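Local coordinates for sensor protein (Geobacter sulfurreducens, PDB 3H7M) that forms the sensor domain, built like a periplasmic binding protein, of a membrane histidine kinase that probably phosphorylates protein histidine with ATP, at residues E81-Q86 with M128-A133; P22-I27 with P92-Y97; D149-L154 with D160-A165. One frame throughout, in Å; residues are numbered along the deposited sequence. Where two conformers were deposited one is given.

Interaction 1 of 3, residues E81-Q86 with M128-A133; sequences EKRARQ and MHEYLA. With NA (sodium ion), chain B.
R83 and E130 bring opposite charges together without closing a salt bridge. R83 NE lies 4.1 Å from E130 OE2, and the guanidinium and carboxylate planes are turned 62° apart. Both chains are extended, so each carries its charge well away from its helix. The backbones stay well apart, the nearest CA atoms, those of K82 and E130, being 9.9 Å from each other.

Water mediates the polar link. Water 1 accepts from R83 NE at 3.2 Å, lying at the edge of the guanidinium and in its plane. The same water donates to E130 OE2 at 2.5 Å. R83 NH1 is held by the carbonyl of S78, which helps to fix the rotation of the group.

The binding-protein fold has two lobes with a cleft between them, and these two helices belong to different lobes. In amino-acid-binding relatives an arginine in the corresponding short helix grips the ligand carboxylate. R83 probably corresponds to it, but no such ligand is present here.

K82 adds only a loose touch: K82 CD lies 4.3 Å from E130 OE1, and K82 NZ ends farther off.

Within 81-86, R85 NH1 forms a salt bridge with E81 OE1 at 3.3 Å. The metal contact lies at the end of this short helix. A84 O binds the sodium ion at 2.8 Å, water 2 is a further ligand at 3.0 Å, and D88 and Q199 complete the site.

Interaction 2 of 3, residues P22-I27 with P92-Y97; sequences PPYEFI and PHTIVY
T94 OG1 has two polar partners beside the far end of Y24. It accepts a hydrogen bond from water 3 at 3.1 Å and donates one to the carbonyl of L232. Water 3 lies 2.6 Å from Y24 OH, at the edge of the tyrosine ring and in its plane. One water therefore joins the phenol to the threonine, and the two residues make no direct hydrogen bond.

The rest of the contact is apolar. Y24 and V96 approach from opposite directions. CG2 of V96 lies 3.9 Å from Y24 OH and 4.1 Å from Y24 CZ, so one methyl meets the far end of the ring. V96 puts this methyl anti to its carbonyl carbon, with CG1 anti to the backbone N (chi1 -179°). The methyl of T94 adds a looser touch, with CG2 at 4.3 Å from Y24 CE1. Both methyls come to the ring obliquely.

A cis peptide precedes P23, just ahead of Y24. Y24 and E25 form a classic beta bulge opposite Y21, and H93 and T94 form another opposite Y193. Two prolines followed by an aromatic residue after the first strand are a familiar feature of family 3 solute-binding proteins.

Strand 87-103 is one of the two long strands that run between the lobes. Y193 of the other, strand 181-198, meets the Y24 ring with planes at about 45°. Y36 and N37 of helix 36-48 also touch Y24, as do V167 and P168 of helix 166-175.

Interaction 3 of 3, residues D149-L154 with D160-A165; sequences DALRLL and DYAVVA
Helix 149-154 runs nearly antiparallel to strand 161-165, with the segment axes at 162° and 7.9 Å apart at their closest. The contact is a buried apolar layer, and no hydrogen bond crosses it.

L154 makes the closest contacts with the strand segment. Its CG stands anti to the backbone N (chi1 180°), and its two methyls part over the chain. CD1 lies against the backbone, 3.4 Å from D160 O and 3.5 Å from Y161 CA. CD2 meets A162 CB at 3.9 Å. With an alanine here, A162 CB and the backbone of D160 and Y161 would probably lose their cover, and a gap would open between helix and strand. L154 also packs on L181.

This is the helix-on-sheet packing of a beta-alpha-beta crossover. Strand 141-144 leads into helix 147-155, and strand 161-165 returns parallel to it, with strand 120-123 lying between the two. Such crossovers build the lobes of periplasmic binding proteins.

A162 is small enough to take two leucines on its one methyl, the second being L151 through CD2 at 4.1 Å. The L151 and V164 side chains meet at a slant. L151 CD1 touches V164 CG2 at 4.0 Å, while the other valine methyl, CG1, lies 4.1 Å from A150 CB. V164 thus splits its branches between two helix residues. On the strand it also touches F101 of strand 87-103.

Polar groups lie off this layer. R152 NH1 makes a salt bridge to D149 OD1 at 3.0 Å, one turn along the helix. The bond lies in the guanidinium plane but meets the carboxylate from above its plane. N176 takes R152 NH2, and D160 OD2 accepts from the backbone N of K119.

In the fold
The three contacts spread over both lobes. Interaction 1 bridges the cleft, with its sodium ion on the side away from 128-133. Interaction 2 sits about 5 Å from the centre of the chain, where a long strand crosses between the lobes. Interaction 3 lies within the lobe of helix 127-133, its centre about 20 Å from that of interaction 1. Centres of interactions 1 and 2 are about 18 Å apart and the two do not touch. Interactions 2 and 3 share a sheet in which strands 87-103 and 161-165 are neighbours, and V96 CG1 packs on A165 CB at 3.6 Å. A165 is the N-cap of helix 166-175, whose first turn touches Y24 of interaction 2.

Interaction 1 of 3, residues E81-Q86 with M128-A133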
loop_
_atom_site.group_PDB
_atom_site.type_symbol
_atom_site.label_atom_id
_atom_site.label_comp_id
_atom_site.label_asym_id
_atom_site.label_seq_id
_atom_site.Cartn_x
_atom_site.Cartn_y
_atom_site.Cartn_z
ATOM N N GLU A 81 -9.868 7.798 8.952
ATOM C CA GLU A 81 -10.566 9.027 9.286
ATOM C C GLU A 81 -9.697 10.260 9.118
ATOM O O GLU A 81 -10.086 11.201 8.423
ATOM C CB GLU A 81 -11.099 8.959 10.712
ATOM C CG GLU A 81 -12.546 8.515 10.794
ATOM C CD GLU A 81 -13.449 9.379 9.932
ATOM O OE1 GLU A 81 -13.146 10.584 9.779
ATOM O OE2 GLU A 81 -14.462 8.857 9.415
ATOM N N LYS A 82 -8.525 10.258 9.748
ATOM C CA LYS A 82 -7.614 11.395 9.641
ATOM C C LYS A 82 -7.324 11.665 8.173
ATOM O O LYS A 82 -7.129 12.812 7.754
ATOM C CB LYS A 82 -6.288 11.099 10.349
ATOM C CG LYS A 82 -6.044 11.879 11.635
ATOM C CD LYS A 82 -4.619 11.650 12.149
ATOM C CE LYS A 82 -4.413 12.177 13.578
ATOM N NZ LYS A 82 -4.578 13.657 13.730
ATOM N N ARG A 83 -7.290 10.587 7.397
ATOM C CA ARG A 83 -6.993 10.671 5.979
ATOM C C ARG A 83 -8.152 11.203 5.146
ATOM O O ARG A 83 -7.947 12.050 4.288
ATOM C CB ARG A 83 -6.543 9.300 5.457
ATOM C CG ARG A 83 -5.123 8.891 5.885
ATOM C CD ARG A 83 -4.725 7.543 5.276
ATOM N NE ARG A 83 -3.337 7.168 5.560
ATOM C CZ ARG A 83 -2.733 6.083 5.072
ATOM N NH1 ARG A 83 -3.386 5.243 4.267
ATOM N NH2 ARG A 83 -1.470 5.836 5.385
ATOM N N ALA A 84 -9.360 10.708 5.390
ATOM C CA ALA A 84 -10.525 11.170 4.644
ATOM C C ALA A 84 -10.714 12.691 4.804
ATOM O O ALA A 84 -11.219 13.365 3.904
ATOM C CB ALA A 84 -11.774 10.424 5.116
ATOM N N ARG A 85 -10.289 13.222 5.949
ATOM C CA ARG A 85 -10.411 14.647 6.237
ATOM C C ARG A 85 -9.600 15.567 5.328
ATOM O O ARG A 85 -9.659 16.790 5.476
ATOM C CB ARG A 85 -10.011 14.933 7.688
ATOM C CG ARG A 85 -11.154 14.859 8.683
ATOM C CD ARG A 85 -10.791 15.554 9.994
ATOM N NE ARG A 85 -10.118 14.669 10.939
ATOM C CZ ARG A 85 -10.702 13.624 11.519
ATOM N NH1 ARG A 85 -11.968 13.330 11.245
ATOM N NH2 ARG A 85 -10.022 12.879 12.382
ATOM N N GLN A 86 -8.843 15.002 4.392
ATOM C CA GLN A 86 -8.027 15.837 3.517
ATOM C C GLN A 86 -7.997 15.417 2.059
ATOM O O GLN A 86 -7.495 16.155 1.208
ATOM C CB GLN A 86 -6.599 15.889 4.035
ATOM C CG GLN A 86 -6.489 16.233 5.497
ATOM C CD GLN A 86 -5.099 16.685 5.846
ATOM O OE1 GLN A 86 -4.129 15.965 5.611
ATOM N NE2 GLN A 86 -4.986 17.889 6.402
ATOM N N MET A 128 -0.235 1.492 10.217
ATOM C CA MET A 128 0.189 0.850 11.456
ATOM C C MET A 128 1.086 1.720 12.312
ATOM O O MET A 128 1.173 1.542 13.526
ATOM C CB MET A 128 0.872 -0.469 11.148
ATOM C CG MET A 128 -0.121 -1.566 10.801
ATOM S SD MET A 128 -1.186 -2.049 12.204
ATOM C CE MET A 128 0.023 -2.133 13.498
ATOM N N HIS A 129 1.762 2.664 11.679
ATOM C CA HIS A 129 2.616 3.554 12.428
ATOM C C HIS A 129 1.625 4.329 13.300
ATOM O O HIS A 129 1.603 4.187 14.534
ATOM C CB HIS A 129 3.368 4.483 11.469
ATOM C CG HIS A 129 4.260 5.465 12.162
ATOM N ND1 HIS A 129 4.926 6.470 11.491
ATOM C CD2 HIS A 129 4.579 5.607 13.474
ATOM C CE1 HIS A 129 5.617 7.191 12.359
ATOM N NE2 HIS A 129 5.425 6.688 13.568
ATOM N N GLU A 130 0.774 5.116 12.645
ATOM C CA GLU A 130 -0.244 5.892 13.347
ATOM C C GLU A 130 -0.966 5.027 14.378
ATOM O O GLU A 130 -1.095 5.405 15.545
ATOM C CB GLU A 130 -1.273 6.444 12.360
ATOM C CG GLU A 130 -0.736 7.468 11.377
ATOM C CD GLU A 130 -1.735 7.782 10.275
ATOM O OE1 GLU A 130 -2.934 7.955 10.591
ATOM O OE2 GLU A 130 -1.326 7.863 9.095
ATOM N N TYR A 131 -1.410 3.852 13.951
ATOM C CA TYR A 131 -2.140 2.972 14.849
ATOM C C TYR A 131 -1.404 2.524 16.103
ATOM O O TYR A 131 -2.010 2.384 17.160
ATOM C CB TYR A 131 -2.643 1.748 14.084
ATOM C CG TYR A 131 -3.453 0.787 14.931
ATOM C CD1 TYR A 131 -2.831 -0.214 15.691
ATOM C CD2 TYR A 131 -4.851 0.871 14.969
ATOM C CE1 TYR A 131 -3.589 -1.112 16.462
ATOM C CE2 TYR A 131 -5.615 -0.015 15.738
ATOM C CZ TYR A 131 -4.980 -0.999 16.474
ATOM O OH TYR A 131 -5.744 -1.869 17.206
ATOM N N LEU A 132 -0.103 2.284 16.012
ATOM C CA LEU A 132 0.611 1.833 17.201
ATOM C C LEU A 132 1.124 2.993 18.040
ATOM O O LEU A 132 1.463 2.824 19.209
ATOM C CB LEU A 132 1.773 0.908 16.821
ATOM C CG LEU A 132 1.446 -0.473 16.250
ATOM C CD1 LEU A 132 2.758 -1.176 15.918
ATOM C CD2 LEU A 132 0.622 -1.303 17.244
ATOM N N ALA A 133 1.207 4.164 17.429
ATOM C CA ALA A 133 1.644 5.359 18.149
ATOM C C ALA A 133 0.523 5.646 19.162
ATOM O O ALA A 133 0.744 5.691 20.382
ATOM C CB ALA A 133 1.799 6.532 17.170
HETATM NA NA NA B . -13.201 13.122 2.001
HETATM O O HOH W 1 -1.547 9.379 7.058
HETATM O O HOH W 2 -14.460 15.224 3.708
#

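Interaction 2 of 3, residues P22-I27 with P92-Y97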
loop_
_atom_site.group_PDB
_atom_site.type_symbol
_atom_site.label_atom_id
_atom_site.label_comp_id
_atom_site.label_asym_id
_atom_site.label_seq_id
_atom_site.Cartn_x
_atom_site.Cartn_y
_atom_site.Cartn_z
ATOM N N PRO A 22 5.584 -3.543 -3.675
ATOM C CA PRO A 22 5.116 -4.707 -4.426
ATOM C C PRO A 22 4.266 -5.609 -3.566
ATOM O O PRO A 22 4.431 -5.672 -2.362
ATOM C CB PRO A 22 6.415 -5.385 -4.850
ATOM C CG PRO A 22 7.305 -5.097 -3.691
ATOM C CD PRO A 22 7.040 -3.623 -3.474
ATOM N N PRO A 23 3.340 -6.334 -4.178
ATOM C CA PRO A 23 3.023 -6.381 -5.601
ATOM C C PRO A 23 1.998 -5.343 -6.053
ATOM O O PRO A 23 1.526 -5.420 -7.184
ATOM C CB PRO A 23 2.478 -7.782 -5.747
ATOM C CG PRO A 23 1.649 -7.890 -4.527
ATOM C CD PRO A 23 2.576 -7.360 -3.455
ATOM N N TYR A 24 1.646 -4.390 -5.189
ATOM C CA TYR A 24 0.656 -3.385 -5.557
ATOM C C TYR A 24 1.179 -2.382 -6.551
ATOM O O TYR A 24 0.536 -2.123 -7.569
ATOM C CB TYR A 24 0.128 -2.660 -4.323
ATOM C CG TYR A 24 -0.569 -3.605 -3.368
ATOM C CD1 TYR A 24 -1.617 -4.395 -3.796
ATOM C CD2 TYR A 24 -0.128 -3.757 -2.059
ATOM C CE1 TYR A 24 -2.216 -5.326 -2.945
ATOM C CE2 TYR A 24 -0.716 -4.688 -1.205
ATOM C CZ TYR A 24 -1.755 -5.465 -1.654
ATOM O OH TYR A 24 -2.345 -6.371 -0.796
ATOM N N GLU A 25 2.337 -1.810 -6.253
ATOM C CA GLU A 25 2.951 -0.844 -7.147
ATOM C C GLU A 25 4.446 -0.751 -6.905
ATOM O O GLU A 25 4.900 -0.788 -5.756
ATOM C CB GLU A 25 2.312 0.542 -6.981
ATOM C CG GLU A 25 2.297 1.090 -5.562
ATOM C CD GLU A 25 1.433 2.326 -5.440
ATOM O OE1 GLU A 25 0.486 2.444 -6.238
ATOM O OE2 GLU A 25 1.677 3.168 -4.542
ATOM N N PHE A 26 5.207 -0.629 -7.991
ATOM C CA PHE A 26 6.647 -0.526 -7.884
ATOM C C PHE A 26 7.314 -0.337 -9.233
ATOM O O PHE A 26 6.805 -0.783 -10.267
ATOM C CB PHE A 26 7.217 -1.788 -7.224
ATOM C CG PHE A 26 6.962 -3.048 -8.002
ATOM C CD1 PHE A 26 7.913 -3.540 -8.887
ATOM C CD2 PHE A 26 5.751 -3.735 -7.869
ATOM C CE1 PHE A 26 7.670 -4.716 -9.645
ATOM C CE2 PHE A 26 5.482 -4.913 -8.616
ATOM C CZ PHE A 26 6.446 -5.400 -9.504
ATOM N N ILE A 27 8.459 0.336 -9.206
ATOM C CA ILE A 27 9.251 0.538 -10.406
ATOM C C ILE A 27 10.029 -0.763 -10.497
ATOM O O ILE A 27 10.681 -1.147 -9.527
ATOM C CB ILE A 27 10.238 1.709 -10.235
ATOM C CG1 ILE A 27 9.472 3.033 -10.218
ATOM C CG2 ILE A 27 11.264 1.679 -11.341
ATOM C CD1 ILE A 27 10.349 4.256 -10.068
ATOM N N PRO A 92 -12.716 1.104 -2.315
ATOM C CA PRO A 92 -11.419 0.412 -2.399
ATOM C C PRO A 92 -11.349 -0.666 -3.484
ATOM O O PRO A 92 -12.357 -1.289 -3.818
ATOM C CB PRO A 92 -11.278 -0.188 -1.011
ATOM C CG PRO A 92 -12.719 -0.622 -0.719
ATOM C CD PRO A 92 -13.551 0.561 -1.225
ATOM N N HIS A 93 -10.166 -0.888 -4.047
ATOM C CA HIS A 93 -10.057 -1.939 -5.047
ATOM C C HIS A 93 -9.509 -3.218 -4.402
ATOM O O HIS A 93 -9.546 -4.301 -4.991
ATOM C CB HIS A 93 -9.235 -1.487 -6.282
ATOM C CG HIS A 93 -7.845 -1.003 -5.990
ATOM N ND1 HIS A 93 -6.848 -1.826 -5.499
ATOM C CD2 HIS A 93 -7.268 0.209 -6.191
ATOM C CE1 HIS A 93 -5.721 -1.139 -5.408
ATOM N NE2 HIS A 93 -5.947 0.097 -5.820
ATOM N N THR A 94 -9.030 -3.091 -3.169
ATOM C CA THR A 94 -8.535 -4.261 -2.437
ATOM C C THR A 94 -8.501 -4.038 -0.911
ATOM O O THR A 94 -8.527 -2.907 -0.424
ATOM C CB THR A 94 -7.100 -4.633 -2.872
ATOM O OG1 THR A 94 -6.713 -5.865 -2.250
ATOM C CG2 THR A 94 -6.134 -3.558 -2.444
ATOM N N ILE A 95 -8.441 -5.136 -0.169
ATOM C CA ILE A 95 -8.335 -5.081 1.287
ATOM C C ILE A 95 -6.942 -5.582 1.680
ATOM O O ILE A 95 -6.542 -6.689 1.323
ATOM C CB ILE A 95 -9.370 -5.981 1.964
ATOM C CG1 ILE A 95 -10.770 -5.578 1.511
ATOM C CG2 ILE A 95 -9.244 -5.856 3.473
ATOM C CD1 ILE A 95 -11.102 -4.143 1.805
ATOM N N VAL A 96 -6.214 -4.753 2.410
ATOM C CA VAL A 96 -4.865 -5.068 2.852
ATOM C C VAL A 96 -4.770 -5.460 4.330
ATOM O O VAL A 96 -4.970 -4.633 5.215
ATOM C CB VAL A 96 -3.943 -3.859 2.642
ATOM C CG1 VAL A 96 -2.523 -4.192 3.086
ATOM C CG2 VAL A 96 -3.963 -3.457 1.198
ATOM N N TYR A 97 -4.466 -6.718 4.596
ATOM C CA TYR A 97 -4.307 -7.190 5.968
ATOM C C TYR A 97 -2.873 -6.951 6.390
ATOM O O TYR A 97 -1.994 -6.795 5.552
ATOM C CB TYR A 97 -4.557 -8.679 6.056
ATOM C CG TYR A 97 -5.997 -9.076 6.119
ATOM C CD1 TYR A 97 -6.721 -8.962 7.307
ATOM C CD2 TYR A 97 -6.629 -9.631 5.011
ATOM C CE1 TYR A 97 -8.041 -9.407 7.392
ATOM C CE2 TYR A 97 -7.947 -10.075 5.083
ATOM C CZ TYR A 97 -8.644 -9.965 6.275
ATOM O OH TYR A 97 -9.933 -10.432 6.345
HETATM O O HOH W 3 -4.600 -7.628 -0.886
#

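Interaction 3 of 3, residues D149-L154 with D160-A165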
loop_
_atom_site.group_PDB
_atom_site.type_symbol
_atom_site.label_atom_id
_atom_site.label_comp_id
_atom_site.label_asym_id
_atom_site.label_seq_id
_atom_site.Cartn_x
_atom_site.Cartn_y
_atom_site.Cartn_z
ATOM N N ASP A 149 12.506 -2.420 4.090
ATOM C CA ASP A 149 13.579 -2.010 4.990
ATOM C C ASP A 149 13.246 -2.473 6.392
ATOM O O ASP A 149 14.126 -2.828 7.171
ATOM C CB ASP A 149 13.779 -0.506 4.975
ATOM C CG ASP A 149 14.673 -0.075 3.855
ATOM O OD1 ASP A 149 15.642 -0.821 3.589
ATOM O OD2 ASP A 149 14.429 0.990 3.253
ATOM N N ALA A 150 11.964 -2.493 6.713
ATOM C CA ALA A 150 11.586 -2.971 8.025
ATOM C C ALA A 150 11.965 -4.452 8.127
ATOM O O ALA A 150 12.556 -4.883 9.109
ATOM C CB ALA A 150 10.092 -2.812 8.239
ATOM N N LEU A 151 11.601 -5.225 7.107
ATOM C CA LEU A 151 11.867 -6.652 7.105
ATOM C C LEU A 151 13.368 -6.994 7.048
ATOM O O LEU A 151 13.799 -8.007 7.575
ATOM C CB LEU A 151 11.088 -7.304 5.959
ATOM C CG LEU A 151 9.563 -7.187 6.161
ATOM C CD1 LEU A 151 8.817 -7.726 4.958
ATOM C CD2 LEU A 151 9.133 -7.962 7.410
ATOM N N ARG A 152 14.164 -6.133 6.435
ATOM C CA ARG A 152 15.587 -6.378 6.371
ATOM C C ARG A 152 16.185 -6.263 7.756
ATOM O O ARG A 152 17.020 -7.068 8.140
ATOM C CB ARG A 152 16.256 -5.377 5.436
ATOM C CG ARG A 152 15.984 -5.677 3.991
ATOM C CD ARG A 152 16.304 -4.529 3.071
ATOM N NE ARG A 152 15.822 -4.826 1.721
ATOM C CZ ARG A 152 15.349 -3.920 0.866
ATOM N NH1 ARG A 152 15.282 -2.652 1.221
ATOM N NH2 ARG A 152 14.957 -4.281 -0.348
ATOM N N LEU A 153 15.755 -5.252 8.507
ATOM C CA LEU A 153 16.273 -5.027 9.853
ATOM C C LEU A 153 15.910 -6.211 10.719
ATOM O O LEU A 153 16.717 -6.703 11.495
ATOM C CB LEU A 153 15.683 -3.762 10.458
ATOM C CG LEU A 153 16.236 -3.453 11.853
ATOM C CD1 LEU A 153 17.664 -2.977 11.729
ATOM C CD2 LEU A 153 15.394 -2.378 12.528
ATOM N N LEU A 154 14.685 -6.676 10.591
ATOM C CA LEU A 154 14.293 -7.828 11.365
ATOM C C LEU A 154 15.186 -9.023 10.998
ATOM O O LEU A 154 15.683 -9.747 11.863
ATOM C CB LEU A 154 12.861 -8.174 11.039
ATOM C CG LEU A 154 12.276 -9.375 11.762
ATOM C CD1 LEU A 154 12.131 -9.060 13.272
ATOM C CD2 LEU A 154 10.915 -9.689 11.134
ATOM N N ASP A 160 13.244 -6.587 17.060
ATOM C CA ASP A 160 12.637 -7.845 17.487
ATOM C C ASP A 160 11.488 -8.363 16.665
ATOM O O ASP A 160 11.283 -9.572 16.566
ATOM C CB ASP A 160 12.171 -7.766 18.953
ATOM C CG ASP A 160 13.293 -7.393 19.905
ATOM O OD1 ASP A 160 14.390 -7.999 19.817
ATOM O OD2 ASP A 160 13.070 -6.494 20.745
ATOM N N TYR A 161 10.702 -7.452 16.117
ATOM C CA TYR A 161 9.554 -7.837 15.308
ATOM C C TYR A 161 9.368 -6.752 14.311
ATOM O O TYR A 161 9.989 -5.680 14.418
ATOM C CB TYR A 161 8.282 -7.922 16.141
ATOM C CG TYR A 161 8.284 -9.051 17.126
ATOM C CD1 TYR A 161 7.904 -10.331 16.737
ATOM C CD2 TYR A 161 8.721 -8.853 18.443
ATOM C CE1 TYR A 161 7.957 -11.397 17.631
ATOM C CE2 TYR A 161 8.782 -9.915 19.350
ATOM C CZ TYR A 161 8.398 -11.182 18.938
ATOM O OH TYR A 161 8.440 -12.232 19.820
ATOM N N ALA A 162 8.539 -7.043 13.322
ATOM C CA ALA A 162 8.202 -6.050 12.315
ATOM C C ALA A 162 6.746 -6.287 11.997
ATOM O O ALA A 162 6.272 -7.426 12.032
ATOM C CB ALA A 162 9.052 -6.218 11.066
ATOM N N VAL A 163 6.035 -5.200 11.723
ATOM C CA VAL A 163 4.619 -5.260 11.371
ATOM C C VAL A 163 4.460 -4.572 10.017
ATOM O O VAL A 163 4.732 -3.379 9.881
ATOM C CB VAL A 163 3.747 -4.540 12.435
ATOM C CG1 VAL A 163 2.354 -4.268 11.873
ATOM C CG2 VAL A 163 3.650 -5.403 13.709
ATOM N N VAL A 164 4.057 -5.329 9.002
ATOM C CA VAL A 164 3.887 -4.743 7.676
ATOM C C VAL A 164 2.771 -5.474 6.994
ATOM O O VAL A 164 2.294 -6.493 7.504
ATOM C CB VAL A 164 5.159 -4.854 6.806
ATOM C CG1 VAL A 164 6.339 -4.253 7.517
ATOM C CG2 VAL A 164 5.430 -6.296 6.472
ATOM N N ALA A 165 2.345 -4.950 5.849
ATOM C CA ALA A 165 1.256 -5.575 5.130
ATOM C C ALA A 165 1.688 -6.971 4.743
ATOM O O ALA A 165 2.774 -7.197 4.204
ATOM C CB ALA A 165 0.893 -4.766 3.902
#